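Local coordinates for sensor protein PfeS (Pseudomonas aeruginosa, PDB 3KYZ) that acts as a membrane sensor histidine kinase that may activate the response regulator PfeR by phosphorylation, here represented by its sensor domain, predicted to be periplasmic, at residues D54-L59 with A74-H79. Residues are numbered along the deposited sequence; the frame is centred on the assembly and turned at random.
Sequences DTWVAL and AEESSH
Trp56 meets Glu76 and His79 just ahead of the first strand of the antiparallel sheet in this Cache-clan sensor domain, and its indole bridges from the sheet to the short helix 74-77. Glu76 approaches along the indole from its CB outward. CB and CG pass above the rim on the face that His79 approaches, CB 3.8 Å from CZ2 of Trp56 and CG 3.7 Å from Trp56 NE1. The extended chain then descends, and OE2 ends up in the indole plane, where NE1 of Trp56 donates to it over 2.9 Å in a nearly straight bond of 166°. OE2 receives that proton on its anti lone pair, with the carboxylate turned well out of the ring plane. The same oxygen forms a salt bridge with Arg46 of helix 17-53, while OE1 accepts from the backbone N of Ser73; both oxygens are thus held, and the carboxylate is probably kept ionised.

His79 comes in over an indole face as a T-shaped pair, planes at 88°, with 4.7 Å from the centre of the Trp56 six-membered ring to that of the imidazole. Trp56 CG lies anti to the backbone N (chi1 -173°), which carries the indole out from the residue just ahead of strand 57-60 to meet both partners. Tyr100 stacks on the imidazole. The imidazole atom pressed against the indole is ND1, 3.7 Å from Trp56 CE2.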
ATOM      1  N   ASP A  54     -20.544  -3.620   7.786  1.00 15.52           N
ATOM      2  CA  ASP A  54     -20.399  -2.364   8.515  1.00 16.16           C
ATOM      3  C   ASP A  54     -18.930  -1.964   8.595  1.00 15.62           C
ATOM      4  O   ASP A  54     -18.398  -1.699   9.675  1.00 16.59           O
ATOM      5  CB  ASP A  54     -21.004  -2.487   9.921  1.00 18.64           C
ATOM      6  CG  ASP A  54     -21.104  -1.150  10.633  1.00 22.91           C
ATOM      7  OD1 ASP A  54     -21.147  -0.108   9.941  1.00 23.61           O
ATOM      8  OD2 ASP A  54     -21.146  -1.141  11.884  1.00 25.91           O
ATOM      9  N   THR A  55     -18.275  -1.922   7.440  1.00 14.04           N
ATOM     10  CA  THR A  55     -16.851  -1.649   7.402  1.00 14.86           C
ATOM     11  C   THR A  55     -16.455  -1.088   6.045  1.00 14.00           C
ATOM     12  O   THR A  55     -17.189  -1.242   5.056  1.00 14.36           O
ATOM     13  CB  THR A  55     -16.036  -2.926   7.700  1.00 14.01           C
ATOM     14  OG1 THR A  55     -14.684  -2.569   8.008  1.00 15.14           O
ATOM     15  CG2 THR A  55     -16.056  -3.888   6.516  1.00 14.29           C
ATOM     16  N   TRP A  56     -15.304  -0.427   5.995  1.00 12.59           N
ATOM     17  CA  TRP A  56     -14.823   0.130   4.738  1.00 11.31           C
ATOM     18  C   TRP A  56     -14.399  -0.976   3.766  1.00 12.43           C
ATOM     19  O   TRP A  56     -13.739  -1.940   4.151  1.00 13.34           O
ATOM     20  CB  TRP A  56     -13.666   1.097   4.978  1.00 11.74           C
ATOM     21  CG  TRP A  56     -13.239   1.816   3.728  1.00 12.34           C
ATOM     22  CD1 TRP A  56     -13.837   2.909   3.168  1.00 15.15           C
ATOM     23  CD2 TRP A  56     -12.127   1.492   2.886  1.00 12.20           C
ATOM     24  NE1 TRP A  56     -13.160   3.291   2.032  1.00 14.42           N
ATOM     25  CE2 TRP A  56     -12.111   2.432   1.834  1.00 12.82           C
ATOM     26  CE3 TRP A  56     -11.145   0.498   2.918  1.00 15.14           C
ATOM     27  CZ2 TRP A  56     -11.147   2.413   0.829  1.00 15.06           C
ATOM     28  CZ3 TRP A  56     -10.191   0.481   1.925  1.00 16.88           C
ATOM     29  CH2 TRP A  56     -10.195   1.434   0.892  1.00 15.75           C
ATOM     30  N   VAL A  57     -14.774  -0.811   2.500  1.00 11.66           N
ATOM     31  CA  VAL A  57     -14.457  -1.776   1.460  1.00 12.05           C
ATOM     32  C   VAL A  57     -14.024  -1.024   0.210  1.00 12.52           C
ATOM     33  O   VAL A  57     -14.548   0.059  -0.075  1.00 14.90           O
ATOM     34  CB  VAL A  57     -15.702  -2.637   1.108  1.00 12.03           C
ATOM     35  CG1 VAL A  57     -15.437  -3.492  -0.127  1.00 14.93           C
ATOM     36  CG2 VAL A  57     -16.105  -3.489   2.299  1.00 12.63           C
ATOM     37  N   ALA A  58     -13.070  -1.584  -0.532  1.00 11.90           N
ATOM     38  CA  ALA A  58     -12.742  -1.067  -1.862  1.00 11.30           C
ATOM     39  C   ALA A  58     -12.378  -2.217  -2.794  1.00 10.65           C
ATOM     40  O   ALA A  58     -11.863  -3.241  -2.343  1.00 12.58           O
ATOM     41  CB  ALA A  58     -11.592  -0.051  -1.796  1.00 14.20           C
ATOM     42  N   LEU A  59     -12.682  -2.060  -4.079  1.00 11.53           N
ATOM     43  CA  LEU A  59     -12.163  -2.949  -5.109  1.00 10.02           C
ATOM     44  C   LEU A  59     -11.180  -2.110  -5.888  1.00 11.46           C
ATOM     45  O   LEU A  59     -11.545  -1.061  -6.405  1.00 11.52           O
ATOM     46  CB  LEU A  59     -13.281  -3.434  -6.039  1.00 13.22           C
ATOM     47  CG  LEU A  59     -14.104  -4.617  -5.518  1.00 12.99           C
ATOM     48  CD1 LEU A  59     -14.824  -4.249  -4.225  1.00 17.95           C
ATOM     49  CD2 LEU A  59     -15.090  -5.081  -6.574  1.00 15.69           C
ATOM     50  N   ALA A  74      -7.969  10.715  -1.608  1.00 12.41           N
ATOM     51  CA  ALA A  74      -6.602  10.560  -1.116  1.00 12.65           C
ATOM     52  C   ALA A  74      -6.602   9.853   0.237  1.00 13.09           C
ATOM     53  O   ALA A  74      -5.735   9.025   0.518  1.00 13.47           O
ATOM     54  CB  ALA A  74      -5.901  11.900  -1.030  1.00 13.62           C
ATOM     55  N   GLU A  75      -7.579  10.183   1.079  1.00 12.99           N
ATOM     56  CA  GLU A  75      -7.712   9.526   2.374  0.50 11.36           C
ATOM     57  C   GLU A  75      -7.880   8.014   2.209  1.00 12.23           C
ATOM     58  O   GLU A  75      -7.277   7.226   2.941  1.00 13.31           O
ATOM     59  CB  GLU A  75      -8.884  10.119   3.164  0.50 12.64           C
ATOM     60  CG  GLU A  75      -8.940   9.680   4.624  0.50 13.29           C
ATOM     61  CD  GLU A  75      -9.725   8.392   4.840  0.50 14.51           C
ATOM     62  OE1 GLU A  75     -10.557   8.031   3.982  0.50 16.09           O
ATOM     63  OE2 GLU A  75      -9.520   7.749   5.890  0.50 17.37           O
ATOM     64  N   GLU A  76      -8.702   7.607   1.246  1.00 11.23           N
ATOM     65  CA  GLU A  76      -8.899   6.184   0.986  1.00 10.88           C
ATOM     66  C   GLU A  76      -7.638   5.529   0.432  1.00 10.18           C
ATOM     67  O   GLU A  76      -7.295   4.406   0.814  1.00 12.03           O
ATOM     68  CB  GLU A  76     -10.076   5.973   0.039  1.00 10.94           C
ATOM     69  CG  GLU A  76     -11.406   6.240   0.722  1.00 12.92           C
ATOM     70  CD  GLU A  76     -12.579   6.155  -0.229  1.00 14.14           C
ATOM     71  OE1 GLU A  76     -12.573   6.864  -1.253  1.00 15.13           O
ATOM     72  OE2 GLU A  76     -13.517   5.385   0.055  1.00 18.35           O
ATOM     73  N   SER A  77      -6.945   6.219  -0.471  1.00 10.97           N
ATOM     74  CA  SER A  77      -5.688   5.686  -0.996  1.00 10.11           C
ATOM     75  C   SER A  77      -4.700   5.411   0.136  1.00 11.56           C
ATOM     76  O   SER A  77      -3.923   4.462   0.063  1.00 11.87           O
ATOM     77  CB  SER A  77      -5.065   6.634  -2.027  1.00 11.19           C
ATOM     78  OG  SER A  77      -5.839   6.650  -3.220  1.00 12.93           O
ATOM     79  N   SER A  78      -4.726   6.239   1.179  1.00 11.47           N
ATOM     80  CA  SER A  78      -3.791   6.054   2.291  1.00 11.65           C
ATOM     81  C   SER A  78      -4.023   4.731   3.036  1.00 12.47           C
ATOM     82  O   SER A  78      -3.129   4.250   3.735  1.00 14.86           O
ATOM     83  CB  SER A  78      -3.822   7.246   3.263  1.00 12.67           C
ATOM     84  OG  SER A  78      -4.937   7.197   4.146  1.00 15.72           O
ATOM     85  N   HIS A  79      -5.209   4.143   2.875  1.00 11.96           N
ATOM     86  CA  HIS A  79      -5.511   2.857   3.510  1.00 12.82           C
ATOM     87  C   HIS A  79      -4.833   1.685   2.808  1.00 10.62           C
ATOM     88  O   HIS A  79      -4.837   0.568   3.322  1.00 12.90           O
ATOM     89  CB  HIS A  79      -7.011   2.557   3.479  1.00 14.94           C
ATOM     90  CG  HIS A  79      -7.871   3.604   4.107  1.00 18.98           C
ATOM     91  ND1 HIS A  79      -9.230   3.674   3.882  1.00 22.89           N
ATOM     92  CD2 HIS A  79      -7.577   4.614   4.957  1.00 20.17           C
ATOM     93  CE1 HIS A  79      -9.733   4.689   4.560  1.00 23.12           C
ATOM     94  NE2 HIS A  79      -8.752   5.278   5.218  1.00 24.07           N
TER